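Local coordinates for tailspike protein (Siphovirus 9NA, PDB 3RIQ) that probably binds Salmonella lipopolysaccharide as the phage receptor and cleaves its O-antigen chains as an endorhamnosidase, working as a trimeric tailspike, at residues G145-I156 / M165-I176; N195-K206 / I223-G234. One frame throughout, in Å; residues are numbered along the deposited sequence. Where two conformers were deposited one is given.

Contact 1. Residues G145-I156 / M165-I176; sequences GATLRVNSANNI and MGGYLFTLCNHI
Ala146-Asn151 and Gly166-Thr171 run parallel on successive coils of the right-handed beta-helix, their axes 4.6 Å apart at closest approach and 17° from parallel. Their side chains alternate between two faces. Leu148, Val150, Tyr168 and Phe170 fill the interior. Leu148 CD2 meets the edge of the Tyr168 ring at CD1, 3.9 Å away. Val150 lies alongside Phe170, with Val150 CB 3.7 Å from Phe170 CD1. Ile176 CG2 covers one face of the Phe170 ring, offset toward its rim.

The other face carries Arg149, Leu169 and Thr171. The Arg149 chain is extended, with CG anti to the backbone N (chi1 -172°). This lays it beside Leu169 and brings NE to Thr171. Arg149 NE donates to Thr171 OG1 at 2.9 Å, nearly straight and in the guanidinium plane. Glu194 of the next coil takes a salt bridge from Arg149 NH2 and a hydrogen bond with Thr171 OG1.

At the turn, Cys173 SG accepts from Ala153 N at 3.5 Å. Asn154 and Asn174 pair at the corner between neighbouring coils. Asn174 ND2 donates to Asn154 OD1 at 3.0 Å, in its own amide plane but tilted 25° from the acceptor's carbonyl plane. Asn174 OD1 accepts from Thr203 N of the next coil. A water bridges Asn154 OD1 and Leu172 O. Asn155 bonds to Arg182 and Glu162 of the second subunit. The inner face is thus apolar where the segments meet, while the outer mixes Leu169-Arg149 packing with a polar network that probably balances the arginine charge.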
loop_
_atom_site.group_PDB
_atom_site.type_symbol
_atom_site.label_atom_id
_atom_site.label_comp_id
_atom_site.label_asym_id
_atom_site.label_seq_id
_atom_site.Cartn_x
_atom_site.Cartn_y
_atom_site.Cartn_z
ATOM N N GLY A 145 -22.446 -23.546 21.568
ATOM C CA GLY A 145 -22.312 -22.410 20.630
ATOM C C GLY A 145 -23.541 -21.537 20.635
ATOM O O GLY A 145 -24.653 -22.055 20.590
ATOM N N ALA A 146 -23.338 -20.217 20.686
ATOM C CA ALA A 146 -24.427 -19.239 20.773
ATOM C C ALA A 146 -24.436 -18.396 19.500
ATOM O O ALA A 146 -23.486 -17.624 19.249
ATOM C CB ALA A 146 -24.200 -18.336 21.998
ATOM N N THR A 147 -25.522 -18.500 18.734
ATOM C CA THR A 147 -25.680 -17.715 17.501
ATOM C C THR A 147 -26.868 -16.778 17.603
ATOM O O THR A 147 -28.001 -17.212 17.920
ATOM C CB THR A 147 -25.874 -18.681 16.296
ATOM O OG1 THR A 147 -24.758 -19.577 16.258
ATOM C CG2 THR A 147 -25.945 -17.935 14.975
ATOM N N LEU A 148 -26.623 -15.505 17.298
ATOM C CA LEU A 148 -27.709 -14.529 17.117
ATOM C C LEU A 148 -28.085 -14.577 15.645
ATOM O O LEU A 148 -27.229 -14.365 14.786
ATOM C CB LEU A 148 -27.201 -13.106 17.469
ATOM C CG LEU A 148 -28.355 -12.064 17.553
ATOM C CD1 LEU A 148 -29.299 -12.370 18.744
ATOM C CD2 LEU A 148 -27.776 -10.649 17.608
ATOM N N ARG A 149 -29.366 -14.809 15.350
ATOM C CA ARG A 149 -29.860 -14.778 13.979
ATOM C C ARG A 149 -30.805 -13.597 13.849
ATOM O O ARG A 149 -31.897 -13.588 14.461
ATOM C CB ARG A 149 -30.570 -16.081 13.626
ATOM C CG ARG A 149 -30.934 -16.184 12.138
ATOM C CD ARG A 149 -31.637 -17.475 11.801
ATOM N NE ARG A 149 -31.418 -17.789 10.383
ATOM C CZ ARG A 149 -31.710 -18.960 9.828
ATOM N NH1 ARG A 149 -32.336 -19.898 10.555
ATOM N NH2 ARG A 149 -31.401 -19.190 8.548
ATOM N N VAL A 150 -30.385 -12.594 13.076
ATOM C CA VAL A 150 -31.197 -11.394 12.816
ATOM C C VAL A 150 -31.883 -11.632 11.470
ATOM O O VAL A 150 -31.194 -11.793 10.453
ATOM C CB VAL A 150 -30.323 -10.136 12.795
ATOM C CG1 VAL A 150 -31.119 -8.918 12.348
ATOM C CG2 VAL A 150 -29.673 -9.910 14.153
ATOM N N ASN A 151 -33.221 -11.690 11.472
ATOM C CA ASN A 151 -33.960 -12.059 10.267
ATOM C C ASN A 151 -34.635 -10.871 9.597
ATOM O O ASN A 151 -35.358 -10.102 10.254
ATOM C CB ASN A 151 -35.039 -13.073 10.659
ATOM C CG ASN A 151 -34.461 -14.381 11.244
ATOM O OD1 ASN A 151 -34.823 -14.825 12.370
ATOM N ND2 ASN A 151 -33.592 -14.990 10.502
ATOM N N SER A 152 -34.413 -10.733 8.294
ATOM C CA SER A 152 -35.105 -9.759 7.439
ATOM C C SER A 152 -35.100 -8.361 8.056
ATOM O O SER A 152 -36.156 -7.756 8.250
ATOM C CB SER A 152 -36.533 -10.229 7.153
ATOM O OG SER A 152 -36.468 -11.411 6.381
ATOM N N ALA A 153 -33.905 -7.867 8.375
ATOM C CA ALA A 153 -33.732 -6.489 8.834
ATOM C C ALA A 153 -32.899 -5.715 7.827
ATOM O O ALA A 153 -31.994 -6.295 7.199
ATOM C CB ALA A 153 -33.077 -6.471 10.235
ATOM N N ASN A 154 -33.205 -4.419 7.681
ATOM C CA ASN A 154 -32.477 -3.543 6.777
ATOM C C ASN A 154 -31.899 -2.405 7.569
ATOM O O ASN A 154 -32.552 -1.871 8.481
ATOM C CB ASN A 154 -33.383 -2.991 5.672
ATOM C CG ASN A 154 -33.788 -4.030 4.645
ATOM O OD1 ASN A 154 -33.050 -4.958 4.319
ATOM N ND2 ASN A 154 -34.992 -3.857 4.113
ATOM N N ASN A 155 -30.662 -2.048 7.251
ATOM C CA ASN A 155 -30.057 -0.807 7.785
ATOM C C ASN A 155 -29.901 -0.838 9.307
ATOM O O ASN A 155 -30.459 0.012 10.028
ATOM C CB ASN A 155 -30.819 0.460 7.367
ATOM C CG ASN A 155 -29.988 1.681 7.565
ATOM O OD1 ASN A 155 -28.748 1.593 7.590
ATOM N ND2 ASN A 155 -30.636 2.833 7.750
ATOM N N ILE A 156 -29.135 -1.800 9.784
ATOM C CA ILE A 156 -28.849 -1.972 11.234
ATOM C C ILE A 156 -27.375 -1.844 11.430
ATOM O O ILE A 156 -26.577 -2.415 10.653
ATOM C CB ILE A 156 -29.307 -3.372 11.766
ATOM C CG1 ILE A 156 -30.707 -3.736 11.227
ATOM C CG2 ILE A 156 -29.194 -3.388 13.300
ATOM C CD1 ILE A 156 -31.868 -2.874 11.750
ATOM N N MET A 165 -17.286 -18.401 21.855
ATOM C CA MET A 165 -17.845 -19.549 21.162
ATOM C C MET A 165 -19.269 -19.201 20.677
ATOM O O MET A 165 -20.254 -19.861 21.019
ATOM C CB MET A 165 -17.818 -20.818 22.054
ATOM C CG MET A 165 -16.427 -21.196 22.505
ATOM S SD MET A 165 -15.340 -21.697 21.151
ATOM C CE MET A 165 -13.743 -21.839 22.011
ATOM N N GLY A 166 -19.356 -18.134 19.871
ATOM C CA GLY A 166 -20.624 -17.603 19.396
ATOM C C GLY A 166 -20.395 -16.852 18.101
ATOM O O GLY A 166 -19.262 -16.679 17.623
ATOM N N GLY A 167 -21.472 -16.357 17.545
ATOM C CA GLY A 167 -21.390 -15.593 16.302
ATOM C C GLY A 167 -22.698 -14.976 15.911
ATOM O O GLY A 167 -23.697 -15.084 16.646
ATOM N N TYR A 168 -22.696 -14.367 14.732
ATOM C CA TYR A 168 -23.791 -13.537 14.260
ATOM C C TYR A 168 -24.167 -13.959 12.860
ATOM O O TYR A 168 -23.320 -13.979 11.937
ATOM C CB TYR A 168 -23.413 -12.038 14.269
ATOM C CG TYR A 168 -23.112 -11.566 15.679
ATOM C CD1 TYR A 168 -24.097 -10.950 16.459
ATOM C CD2 TYR A 168 -21.841 -11.761 16.246
ATOM C CE1 TYR A 168 -23.821 -10.551 17.758
ATOM C CE2 TYR A 168 -21.561 -11.374 17.540
ATOM C CZ TYR A 168 -22.555 -10.780 18.301
ATOM O OH TYR A 168 -22.279 -10.364 19.580
ATOM N N LEU A 169 -25.457 -14.262 12.697
ATOM C CA LEU A 169 -26.008 -14.706 11.390
ATOM C C LEU A 169 -27.090 -13.710 10.952
ATOM O O LEU A 169 -28.092 -13.548 11.665
ATOM C CB LEU A 169 -26.558 -16.127 11.531
ATOM C CG LEU A 169 -27.390 -16.677 10.362
ATOM C CD1 LEU A 169 -26.535 -16.800 9.136
ATOM C CD2 LEU A 169 -27.872 -18.027 10.782
ATOM N N PHE A 170 -26.910 -13.079 9.799
ATOM C CA PHE A 170 -27.886 -12.122 9.263
ATOM C C PHE A 170 -28.533 -12.794 8.073
ATOM O O PHE A 170 -27.853 -13.077 7.055
ATOM C CB PHE A 170 -27.181 -10.814 8.846
ATOM C CG PHE A 170 -26.601 -10.087 10.003
ATOM C CD1 PHE A 170 -27.403 -9.214 10.739
ATOM C CD2 PHE A 170 -25.266 -10.278 10.386
ATOM C CE1 PHE A 170 -26.881 -8.513 11.866
ATOM C CE2 PHE A 170 -24.735 -9.587 11.497
ATOM C CZ PHE A 170 -25.551 -8.735 12.257
ATOM N N THR A 171 -29.831 -13.039 8.195
ATOM C CA THR A 171 -30.610 -13.778 7.173
ATOM C C THR A 171 -31.522 -12.820 6.430
ATOM O O THR A 171 -32.372 -12.190 7.054
ATOM C CB THR A 171 -31.394 -14.930 7.823
ATOM O OG1 THR A 171 -30.450 -15.838 8.411
ATOM C CG2 THR A 171 -32.266 -15.703 6.799
ATOM N N LEU A 172 -31.367 -12.736 5.104
ATOM C CA LEU A 172 -32.193 -11.832 4.256
ATOM C C LEU A 172 -32.114 -10.367 4.721
ATOM O O LEU A 172 -33.138 -9.639 4.740
ATOM C CB LEU A 172 -33.671 -12.291 4.123
ATOM C CG LEU A 172 -33.888 -13.613 3.365
ATOM C CD1 LEU A 172 -35.393 -13.940 3.355
ATOM C CD2 LEU A 172 -33.392 -13.507 1.923
ATOM N N CYS A 173 -30.908 -9.938 5.106
ATOM C CA CYS A 173 -30.690 -8.581 5.528
ATOM C C CYS A 173 -29.996 -7.774 4.449
ATOM O O CYS A 173 -29.310 -8.339 3.575
ATOM C CB CYS A 173 -29.827 -8.538 6.812
ATOM S SG CYS A 173 -30.692 -9.243 8.289
ATOM N N ASN A 174 -30.108 -6.450 4.556
ATOM C CA ASN A 174 -29.375 -5.531 3.661
ATOM C C ASN A 174 -28.883 -4.347 4.484
ATOM O O ASN A 174 -29.484 -3.989 5.515
ATOM C CB ASN A 174 -30.274 -4.994 2.547
ATOM C CG ASN A 174 -30.808 -6.085 1.656
ATOM O OD1 ASN A 174 -30.111 -6.574 0.754
ATOM N ND2 ASN A 174 -32.067 -6.488 1.915
ATOM N N HIS A 175 -27.793 -3.744 4.021
ATOM C CA HIS A 175 -27.209 -2.573 4.679
ATOM C C HIS A 175 -26.979 -2.816 6.159
ATOM O O HIS A 175 -27.228 -1.927 7.006
ATOM C CB HIS A 175 -28.007 -1.307 4.363
ATOM C CG HIS A 175 -27.975 -0.962 2.903
ATOM N ND1 HIS A 175 -26.880 -0.373 2.306
ATOM C CD2 HIS A 175 -28.859 -1.218 1.912
ATOM C CE1 HIS A 175 -27.110 -0.238 1.010
ATOM N NE2 HIS A 175 -28.303 -0.753 0.746
ATOM N N ILE A 176 -26.499 -4.022 6.477
ATOM C CA ILE A 176 -25.991 -4.278 7.832
ATOM C C ILE A 176 -24.535 -3.804 7.885
ATOM O O ILE A 176 -23.698 -4.222 7.075
ATOM C CB ILE A 176 -26.050 -5.793 8.178
ATOM C CG1 ILE A 176 -27.492 -6.335 7.990
ATOM C CG2 ILE A 176 -25.498 -6.017 9.578
ATOM C CD1 ILE A 176 -28.538 -5.689 8.872
HETATM O O HOH W 1 -34.530 -7.294 4.922
#

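Contact 2. Residues N195-K206 / I223-G234; sequences NHHTTAWGTGNK and IRNDGGDDHDGG
Trp201 and Arg224 stack where two loops meet on neighbouring coils of the right-handed beta-helix. The side chains cross at about a right angle, but ring and guanidinium are stacked, with the planes 28° apart. Arg224 CG sits over the six-membered ring of Trp201, 3.7 Å from its centroid, in a CH-pi contact. Arg224 CZ lies off-centre over the same ring at 4.0 Å, a cation-pi contact. With CG anti to the backbone N (chi1 -157°), the extended arginine chain carries CG over this ring and the guanidinium on to the CE2-CZ2 side.

Carbonyls of the 195-206 loop hold the guanidinium edge. Arg224 NH2 donates to Thr199 O at 2.9 Å, and NE donates to Ala200 O at 3.1 Å. Both acceptors lie in the guanidinium plane. Arg224 NH1 bonds to the carbonyls of Asp294 and Ser259. These bonds fix its rotation and hold it against the indole; the carbonyls and the ring probably help to stabilise its charge.

Asn225 lies between two asparagines. Its ND2 donates to Asn195 OD1 from above the carbonyl plane, with the two amide planes 81° apart. The same ND2 also donates to Ile223 O. Asn225 OD1 accepts from Asn205 ND2 at 3.0 Å and from a water. Asn205 OD1 in turn accepts from the backbone N of Ile176.

At the far end Lys206 NZ forms a salt bridge with Asp232 OD1, but in one of two deposited conformers, which makes it less sure. Asp232 OD2 pairs with Lys213 of the second subunit. Asp226 OD1 closes an Asx turn on Gly228 N. Thr203 OG1 donates to Asp226 O at 2.7 Å.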
loop_
_atom_site.group_PDB
_atom_site.type_symbol
_atom_site.label_atom_id
_atom_site.label_comp_id
_atom_site.label_asym_id
_atom_site.label_seq_id
_atom_site.Cartn_x
_atom_site.Cartn_y
_atom_site.Cartn_z
ATOM N N ASN A 195 -28.135 -14.738 2.211
ATOM C CA ASN A 195 -29.225 -14.188 1.382
ATOM C C ASN A 195 -29.752 -15.120 0.293
ATOM O O ASN A 195 -30.424 -14.683 -0.623
ATOM C CB ASN A 195 -28.826 -12.819 0.790
ATOM C CG ASN A 195 -28.624 -11.757 1.865
ATOM O OD1 ASN A 195 -27.617 -11.755 2.546
ATOM N ND2 ASN A 195 -29.593 -10.903 2.049
ATOM N N HIS A 196 -29.511 -16.421 0.408
ATOM C CA HIS A 196 -29.946 -17.309 -0.670
ATOM C C HIS A 196 -31.426 -17.733 -0.620
ATOM O O HIS A 196 -31.870 -18.410 -1.526
ATOM C CB HIS A 196 -29.102 -18.577 -0.684
ATOM C CG HIS A 196 -29.351 -19.421 0.523
ATOM N ND1 HIS A 196 -29.038 -18.990 1.795
ATOM C CD2 HIS A 196 -29.933 -20.633 0.661
ATOM C CE1 HIS A 196 -29.412 -19.909 2.666
ATOM N NE2 HIS A 196 -29.950 -20.924 2.000
ATOM N N HIS A 197 -32.169 -17.354 0.418
ATOM C CA HIS A 197 -33.567 -17.791 0.521
ATOM C C HIS A 197 -34.473 -17.160 -0.517
ATOM O O HIS A 197 -35.577 -17.629 -0.712
ATOM C CB HIS A 197 -34.171 -17.595 1.921
ATOM C CG HIS A 197 -33.556 -18.454 2.985
ATOM N ND1 HIS A 197 -33.262 -17.974 4.241
ATOM C CD2 HIS A 197 -33.255 -19.769 3.012
ATOM C CE1 HIS A 197 -32.757 -18.946 4.981
ATOM N NE2 HIS A 197 -32.751 -20.052 4.258
ATOM N N THR A 198 -34.051 -16.082 -1.169
ATOM C CA THR A 198 -34.846 -15.540 -2.294
ATOM C C THR A 198 -33.966 -15.269 -3.504
ATOM O O THR A 198 -32.747 -15.339 -3.376
ATOM C CB THR A 198 -35.648 -14.252 -1.950
ATOM O OG1 THR A 198 -34.812 -13.090 -2.021
ATOM C CG2 THR A 198 -36.294 -14.346 -0.569
ATOM N N THR A 199 -34.563 -14.936 -4.650
ATOM C CA THR A 199 -33.769 -14.580 -5.832
ATOM C C THR A 199 -33.142 -13.185 -5.754
ATOM O O THR A 199 -32.260 -12.890 -6.555
ATOM C CB THR A 199 -34.624 -14.666 -7.108
ATOM O OG1 THR A 199 -35.797 -13.865 -6.898
ATOM C CG2 THR A 199 -35.005 -16.145 -7.428
ATOM N N ALA A 200 -33.545 -12.332 -4.804
ATOM C CA ALA A 200 -32.848 -11.047 -4.627
ATOM C C ALA A 200 -31.398 -11.308 -4.165
ATOM O O ALA A 200 -31.059 -12.397 -3.700
ATOM C CB ALA A 200 -33.556 -10.195 -3.565
ATOM N N TRP A 201 -30.553 -10.297 -4.302
ATOM C CA TRP A 201 -29.154 -10.343 -3.850
ATOM C C TRP A 201 -29.007 -9.429 -2.662
ATOM O O TRP A 201 -29.430 -8.268 -2.719
ATOM C CB TRP A 201 -28.205 -9.909 -4.984
ATOM C CG TRP A 201 -28.270 -10.881 -6.104
ATOM C CD1 TRP A 201 -29.249 -10.983 -7.084
ATOM C CD2 TRP A 201 -27.349 -11.922 -6.356
ATOM N NE1 TRP A 201 -28.965 -12.035 -7.928
ATOM C CE2 TRP A 201 -27.816 -12.635 -7.498
ATOM C CE3 TRP A 201 -26.171 -12.347 -5.725
ATOM C CZ2 TRP A 201 -27.138 -13.741 -8.024
ATOM C CZ3 TRP A 201 -25.481 -13.442 -6.269
ATOM C CH2 TRP A 201 -25.984 -14.137 -7.397
ATOM N N GLY A 202 -28.451 -9.933 -1.567
ATOM C CA GLY A 202 -28.162 -9.057 -0.403
ATOM C C GLY A 202 -27.161 -7.968 -0.783
ATOM O O GLY A 202 -26.283 -8.199 -1.612
ATOM N N THR A 203 -27.314 -6.770 -0.228
ATOM C CA THR A 203 -26.398 -5.685 -0.575
ATOM C C THR A 203 -26.125 -4.757 0.589
ATOM O O THR A 203 -26.928 -4.713 1.514
ATOM C CB THR A 203 -26.860 -4.911 -1.828
ATOM O OG1 THR A 203 -25.749 -4.214 -2.401
ATOM C CG2 THR A 203 -27.971 -3.914 -1.484
ATOM N N GLY A 204 -24.991 -4.046 0.531
ATOM C CA GLY A 204 -24.646 -3.101 1.576
ATOM C C GLY A 204 -24.172 -3.722 2.879
ATOM O O GLY A 204 -24.033 -3.011 3.857
ATOM N N ASN A 205 -23.967 -5.045 2.913
ATOM C CA ASN A 205 -23.633 -5.758 4.138
ATOM C C ASN A 205 -22.117 -5.771 4.244
ATOM O O ASN A 205 -21.394 -6.200 3.301
ATOM C CB ASN A 205 -24.166 -7.174 4.084
ATOM C CG ASN A 205 -25.681 -7.208 4.094
ATOM O OD1 ASN A 205 -26.323 -6.432 4.831
ATOM N ND2 ASN A 205 -26.250 -8.169 3.359
ATOM N N LYS A 206 -21.610 -5.250 5.345
ATOM C CA LYS A 206 -20.159 -5.027 5.477
ATOM C C LYS A 206 -19.655 -5.188 6.909
ATOM O O LYS A 206 -20.409 -4.920 7.875
ATOM C CB LYS A 206 -19.784 -3.660 4.910
ATOM C CG LYS A 206 -20.203 -2.480 5.665
ATOM C CD LYS A 206 -19.843 -1.217 4.867
ATOM C CE LYS A 206 -20.580 -1.239 3.518
ATOM N NZ LYS A 206 -20.345 -0.068 2.689
ATOM N N ILE A 223 -23.129 -15.000 1.339
ATOM C CA ILE A 223 -23.971 -15.903 0.566
ATOM C C ILE A 223 -24.977 -15.077 -0.236
ATOM O O ILE A 223 -25.800 -14.357 0.355
ATOM C CB ILE A 223 -24.720 -16.866 1.543
ATOM C CG1 ILE A 223 -23.730 -17.828 2.185
ATOM C CG2 ILE A 223 -25.880 -17.620 0.838
ATOM C CD1 ILE A 223 -24.270 -18.526 3.477
ATOM N N ARG A 224 -24.887 -15.157 -1.569
ATOM C CA ARG A 224 -25.805 -14.429 -2.481
ATOM C C ARG A 224 -25.865 -12.929 -2.162
ATOM O O ARG A 224 -26.967 -12.341 -2.007
ATOM C CB ARG A 224 -27.233 -15.060 -2.540
ATOM C CG ARG A 224 -27.958 -14.698 -3.826
ATOM C CD ARG A 224 -29.347 -15.395 -3.936
ATOM N NE ARG A 224 -30.015 -14.944 -5.179
ATOM C CZ ARG A 224 -29.814 -15.473 -6.388
ATOM N NH1 ARG A 224 -29.019 -16.536 -6.551
ATOM N NH2 ARG A 224 -30.468 -14.981 -7.454
ATOM N N ASN A 225 -24.675 -12.323 -2.034
ATOM C CA ASN A 225 -24.545 -10.860 -1.900
ATOM C C ASN A 225 -23.981 -10.263 -3.189
ATOM O O ASN A 225 -23.124 -10.881 -3.844
ATOM C CB ASN A 225 -23.656 -10.464 -0.698
ATOM C CG ASN A 225 -24.421 -10.447 0.626
ATOM O OD1 ASN A 225 -24.434 -9.413 1.331
ATOM N ND2 ASN A 225 -25.064 -11.572 0.986
ATOM N N ASP A 226 -24.472 -9.075 -3.556
ATOM C CA ASP A 226 -23.972 -8.322 -4.711
ATOM C C ASP A 226 -23.857 -6.869 -4.304
ATOM O O ASP A 226 -24.876 -6.228 -3.970
ATOM C CB ASP A 226 -24.941 -8.504 -5.886
ATOM C CG ASP A 226 -24.452 -7.860 -7.177
ATOM O OD1 ASP A 226 -23.483 -7.047 -7.165
ATOM O OD2 ASP A 226 -25.057 -8.200 -8.245
ATOM N N GLY A 227 -22.638 -6.352 -4.318
ATOM C CA GLY A 227 -22.429 -4.948 -3.949
ATOM C C GLY A 227 -22.954 -3.920 -4.951
ATOM O O GLY A 227 -22.921 -2.716 -4.684
ATOM N N GLY A 228 -23.431 -4.390 -6.111
ATOM C CA GLY A 228 -23.821 -3.501 -7.213
ATOM C C GLY A 228 -22.599 -2.911 -7.902
ATOM O O GLY A 228 -21.486 -3.101 -7.431
ATOM N N ASP A 229 -22.775 -2.184 -9.010
ATOM C CA ASP A 229 -21.625 -1.417 -9.517
ATOM C C ASP A 229 -21.095 -0.461 -8.423
ATOM O O ASP A 229 -19.906 -0.138 -8.403
ATOM C CB ASP A 229 -21.965 -0.705 -10.822
ATOM C CG ASP A 229 -22.113 -1.692 -11.964
ATOM O OD1 ASP A 229 -21.347 -2.693 -11.984
ATOM O OD2 ASP A 229 -23.028 -1.512 -12.801
ATOM N N ASP A 230 -21.972 -0.113 -7.474
ATOM C CA ASP A 230 -21.636 0.648 -6.270
ATOM C C ASP A 230 -20.490 0.060 -5.438
ATOM O O ASP A 230 -19.814 0.796 -4.679
ATOM C CB ASP A 230 -22.819 0.712 -5.271
ATOM C CG ASP A 230 -24.197 0.894 -5.901
ATOM O OD1 ASP A 230 -24.512 0.336 -6.971
ATOM O OD2 ASP A 230 -25.022 1.548 -5.195
ATOM N N HIS A 231 -20.301 -1.266 -5.507
ATOM C CA HIS A 231 -19.327 -1.933 -4.630
ATOM C C HIS A 231 -19.588 -1.625 -3.163
ATOM O O HIS A 231 -18.645 -1.385 -2.383
ATOM C CB HIS A 231 -17.888 -1.624 -5.110
ATOM C CG HIS A 231 -17.509 -2.454 -6.304
ATOM N ND1 HIS A 231 -18.008 -2.189 -7.563
ATOM C CD2 HIS A 231 -16.763 -3.583 -6.424
ATOM C CE1 HIS A 231 -17.606 -3.123 -8.407
ATOM N NE2 HIS A 231 -16.836 -3.974 -7.745
ATOM N N ASP A 232 -20.878 -1.690 -2.789
ATOM C CA ASP A 232 -21.315 -1.388 -1.426
ATOM C C ASP A 232 -21.534 -2.736 -0.727
ATOM O O ASP A 232 -22.590 -3.343 -0.856
ATOM C CB ASP A 232 -22.609 -0.539 -1.491
ATOM C CG ASP A 232 -23.029 0.028 -0.154
ATOM O OD1 ASP A 232 -22.480 -0.345 0.904
ATOM O OD2 ASP A 232 -23.918 0.908 -0.198
ATOM N N GLY A 233 -20.507 -3.210 -0.010
ATOM C CA GLY A 233 -20.526 -4.543 0.625
ATOM C C GLY A 233 -19.116 -5.097 0.670
ATOM O O GLY A 233 -18.305 -4.813 -0.234
ATOM N N GLY A 234 -18.840 -5.916 1.688
ATOM C CA GLY A 234 -17.539 -6.583 1.811
ATOM C C GLY A 234 -16.904 -6.437 3.169
ATOM O O GLY A 234 -17.600 -6.361 4.183
HETATM O O HOH W 2 -25.525 -1.757 -3.493
HETATM O O HOH W 3 -24.584 0.178 3.026
HETATM O O HOH W 4 -23.134 -7.006 0.839
#

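How the contacts relate
From the N terminus, contact 1 is the first of the two. Residues 157-164 complete one coil of the beta-helix and bring the chain back as 165-176 beside 145-156. Strand 184-194 then leads into 195-206. Residues 207-222 lead on to 223-234, and contact 2 closes there. The two contacts follow in series and neither nest nor cross. Their centres are about 14 Å apart on the same side of the chain's centre. Segments 165-176 and 195-206 touch directly: His175 N lies 2.8 Å from Thr203 O, and Ile176 O lies 2.9 Å from Lys206 N, both probable hydrogen bonds. Together the contacts join successive coils, and each also touches the second subunit.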